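Local coordinates for protein fibrillarin-like rRNA/tRNA 2'-O-methyltransferase (Methanocaldococcus jannaschii, PDB 1G8S) that probably transfers methyl groups from S-adenosyl-L-methionine to ribose 2'-hydroxyls of rRNA and tRNA, at sites chosen by the guide RNA of a box C/D particle, at residues A26-V31 / G45-R50. Residues are numbered along the deposited sequence; the frame is centred on the assembly and turned at random.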
ATOM      1  N   ALA A  26      -5.748  -1.461  17.476  1.00 17.94           N
ATOM      2  CA  ALA A  26      -6.471  -0.580  18.382  1.00 18.44           C
ATOM      3  C   ALA A  26      -6.196   0.892  18.104  1.00 18.76           C
ATOM      4  O   ALA A  26      -5.290   1.243  17.344  1.00 18.72           O
ATOM      5  CB  ALA A  26      -6.083  -0.909  19.834  1.00 17.06           C
ATOM      6  N   THR A  27      -7.004   1.756  18.707  1.00 18.97           N
ATOM      7  CA  THR A  27      -6.809   3.193  18.595  1.00 19.94           C
ATOM      8  C   THR A  27      -6.681   3.738  20.024  1.00 21.10           C
ATOM      9  O   THR A  27      -7.092   3.079  20.985  1.00 22.73           O
ATOM     10  CB  THR A  27      -7.998   3.889  17.876  1.00 16.49           C
ATOM     11  OG1 THR A  27      -9.219   3.559  18.542  1.00 17.69           O
ATOM     12  CG2 THR A  27      -8.084   3.430  16.429  1.00 17.22           C
ATOM     13  N   LYS A  28      -6.079   4.914  20.170  1.00 20.88           N
ATOM     14  CA  LYS A  28      -5.930   5.533  21.484  1.00 22.64           C
ATOM     15  C   LYS A  28      -7.195   6.323  21.767  1.00 23.51           C
ATOM     16  O   LYS A  28      -7.461   7.324  21.101  1.00 22.07           O
ATOM     17  CB  LYS A  28      -4.754   6.505  21.510  1.00 25.84           C
ATOM     18  CG  LYS A  28      -3.430   5.919  21.926  1.00 31.71           C
ATOM     19  CD  LYS A  28      -2.431   7.047  22.116  1.00 34.31           C
ATOM     20  CE  LYS A  28      -1.024   6.529  22.308  1.00 30.26           C
ATOM     21  NZ  LYS A  28      -0.071   7.670  22.369  1.00 36.73           N
ATOM     22  N   SER A  29      -7.953   5.894  22.765  1.00 24.41           N
ATOM     23  CA  SER A  29      -9.198   6.572  23.118  1.00 25.53           C
ATOM     24  C   SER A  29      -9.042   8.054  23.460  1.00 26.22           C
ATOM     25  O   SER A  29      -8.129   8.442  24.197  1.00 27.14           O
ATOM     26  CB  SER A  29      -9.864   5.852  24.290  1.00 24.04           C
ATOM     27  OG  SER A  29     -11.075   6.497  24.668  1.00 24.53           O
ATOM     28  N   ILE A  30      -9.932   8.884  22.915  1.00 25.81           N
ATOM     29  CA  ILE A  30      -9.914  10.312  23.210  1.00 27.07           C
ATOM     30  C   ILE A  30     -10.961  10.619  24.285  1.00 27.08           C
ATOM     31  O   ILE A  30     -11.136  11.769  24.688  1.00 29.07           O
ATOM     32  CB  ILE A  30     -10.187  11.186  21.955  1.00 25.22           C
ATOM     33  CG1 ILE A  30     -11.507  10.778  21.294  1.00 24.34           C
ATOM     34  CG2 ILE A  30      -9.024  11.072  20.978  1.00 22.60           C
ATOM     35  CD1 ILE A  30     -11.924  11.712  20.164  1.00 25.94           C
ATOM     36  N   VAL A  31     -11.658   9.576  24.731  1.00 28.34           N
ATOM     37  CA  VAL A  31     -12.660   9.684  25.795  1.00 31.30           C
ATOM     38  C   VAL A  31     -12.411   8.524  26.756  1.00 30.69           C
ATOM     39  O   VAL A  31     -13.042   7.466  26.668  1.00 32.50           O
ATOM     40  CB  VAL A  31     -14.112   9.587  25.263  1.00 29.95           C
ATOM     41  CG1 VAL A  31     -15.091   9.635  26.441  1.00 27.31           C
ATOM     42  CG2 VAL A  31     -14.395  10.734  24.303  1.00 26.23           C
ATOM     43  N   GLY A  45      -1.541   2.958  32.322  1.00 32.41           N
ATOM     44  CA  GLY A  45      -1.475   4.237  32.995  1.00 36.13           C
ATOM     45  C   GLY A  45      -2.788   4.952  32.747  1.00 37.80           C
ATOM     46  O   GLY A  45      -3.849   4.451  33.122  1.00 40.23           O
ATOM     47  N   ASP A  46      -2.728   6.111  32.100  1.00 41.36           N
ATOM     48  CA  ASP A  46      -3.935   6.876  31.810  1.00 46.73           C
ATOM     49  C   ASP A  46      -4.404   6.670  30.371  1.00 44.04           C
ATOM     50  O   ASP A  46      -5.536   7.016  30.024  1.00 44.10           O
ATOM     51  CB  ASP A  46      -3.683   8.362  32.070  1.00 52.71           C
ATOM     52  CG  ASP A  46      -2.418   8.859  31.406  1.00 59.32           C
ATOM     53  OD1 ASP A  46      -2.308   8.742  30.166  1.00 58.18           O
ATOM     54  OD2 ASP A  46      -1.530   9.367  32.126  1.00 63.33           O
ATOM     55  N   GLU A  47      -3.532   6.104  29.543  1.00 40.40           N
ATOM     56  CA  GLU A  47      -3.843   5.841  28.139  1.00 36.57           C
ATOM     57  C   GLU A  47      -4.698   4.592  27.996  1.00 32.41           C
ATOM     58  O   GLU A  47      -4.431   3.574  28.631  1.00 33.37           O
ATOM     59  CB  GLU A  47      -2.553   5.659  27.338  1.00 41.87           C
ATOM     60  CG  GLU A  47      -1.740   6.929  27.155  1.00 52.41           C
ATOM     61  CD  GLU A  47      -2.255   7.789  26.016  1.00 56.46           C
ATOM     62  OE1 GLU A  47      -3.462   8.115  26.005  1.00 59.00           O
ATOM     63  OE2 GLU A  47      -1.444   8.138  25.131  1.00 57.58           O
ATOM     64  N   GLU A  48      -5.728   4.664  27.161  1.00 28.31           N
ATOM     65  CA  GLU A  48      -6.590   3.513  26.948  1.00 23.30           C
ATOM     66  C   GLU A  48      -6.631   3.132  25.477  1.00 23.54           C
ATOM     67  O   GLU A  48      -7.029   3.935  24.625  1.00 26.37           O
ATOM     68  CB  GLU A  48      -8.007   3.801  27.452  1.00 24.60           C
ATOM     69  CG  GLU A  48      -8.074   4.042  28.954  1.00 32.03           C
ATOM     70  CD  GLU A  48      -9.488   4.249  29.467  1.00 36.89           C
ATOM     71  OE1 GLU A  48      -9.635   4.561  30.667  1.00 39.82           O
ATOM     72  OE2 GLU A  48     -10.447   4.098  28.677  1.00 37.74           O
ATOM     73  N   TYR A  49      -6.201   1.910  25.178  1.00 22.76           N
ATOM     74  CA  TYR A  49      -6.205   1.428  23.806  1.00 21.92           C
ATOM     75  C   TYR A  49      -7.462   0.607  23.585  1.00 21.02           C
ATOM     76  O   TYR A  49      -7.670  -0.423  24.225  1.00 22.89           O
ATOM     77  CB  TYR A  49      -4.961   0.578  23.517  1.00 22.56           C
ATOM     78  CG  TYR A  49      -3.671   1.359  23.599  1.00 22.31           C
ATOM     79  CD1 TYR A  49      -3.041   1.578  24.826  1.00 24.09           C
ATOM     80  CD2 TYR A  49      -3.090   1.906  22.456  1.00 23.59           C
ATOM     81  CE1 TYR A  49      -1.864   2.320  24.910  1.00 22.79           C
ATOM     82  CE2 TYR A  49      -1.911   2.653  22.528  1.00 25.30           C
ATOM     83  CZ  TYR A  49      -1.304   2.855  23.764  1.00 25.80           C
ATOM     84  OH  TYR A  49      -0.150   3.601  23.852  1.00 27.54           O
ATOM     85  N   ARG A  50      -8.317   1.082  22.684  1.00 20.00           N
ATOM     86  CA  ARG A  50      -9.556   0.382  22.395  1.00 19.76           C
ATOM     87  C   ARG A  50      -9.356  -0.627  21.280  1.00 20.80           C
ATOM     88  O   ARG A  50      -9.028  -0.251  20.160  1.00 21.76           O
ATOM     89  CB  ARG A  50     -10.649   1.380  21.982  1.00 17.96           C
ATOM     90  CG  ARG A  50     -11.234   2.229  23.107  1.00 21.67           C
ATOM     91  CD  ARG A  50     -12.632   2.735  22.685  1.00 22.95           C
ATOM     92  NE  ARG A  50     -12.518   3.521  21.476  1.00 26.22           N
ATOM     93  CZ  ARG A  50     -13.381   3.521  20.464  1.00 23.27           C
ATOM     94  NH1 ARG A  50     -14.482   2.764  20.480  1.00 18.61           N
ATOM     95  NH2 ARG A  50     -13.110   4.270  19.411  1.00 23.19           N
TER
HETATM   96  O   HOH W   1     -11.741   4.391  26.220  1.00 29.76           O
HETATM   97  O   HOH W   2      -6.153   7.114  25.885  1.00 30.03           O
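Water 2 is gripped by both segments: it gives its protons to Ser29 O and Glu47 OE1 and accepts from Glu48 N at 2.8 Å, so it adds a water-mediated link between 26-31 and 45-50 beside the direct backbone bonds. Before it, Ser29 N reaches Glu48 O at 2.9 Å in an almost straight bond, and Thr27 and Arg50 form an antiparallel hydrogen-bonded pair through N to O links both ways. Serine suits this place because its short hydroxyl can turn back to the chain. With OG anti to its own backbone N (chi1 179°), the hydroxyl takes the N-H of Val31 in an ST turn and also meets water 1, which donates to Glu48 OE2.

On the face bearing Lys28 and Tyr49, a non-hydrogen-bonded pair, the two side chains run alongside each other. The extended lysine chain lays CG 3.7 Å from Tyr49 CE2 and CE 3.4 Å from Tyr49 OH, while its NZ salt-bridges Glu47 OE2 at 3.1 Å. Glu47 reaches it by bending at chi2 (-82°), one carboxylate oxygen serving the lysine and the other water 2. Shortening Lys28 to alanine would probably leave Glu47 OE2 without its positive mate here and remove the methylenes lying beside the tyrosine ring.

The other face, with Thr27 and Arg50, turns to helix 87-95. There Asp94 takes both Thr27 OG1 and Arg50 NH2, and Glu39 pairs with Arg50 NH1; a long, branched cation suits a place with two acids to reach. The antiparallel N-terminal sheet is thus tied to helix 87-95 through buried Arg50 and Thr27, both bonded to Asp94, near the predicted S-adenosyl-L-methionine site, whereas on the Lys28 face an ion pair lies beside Tyr49, whose ring also meets Tyr14 edge-to-face.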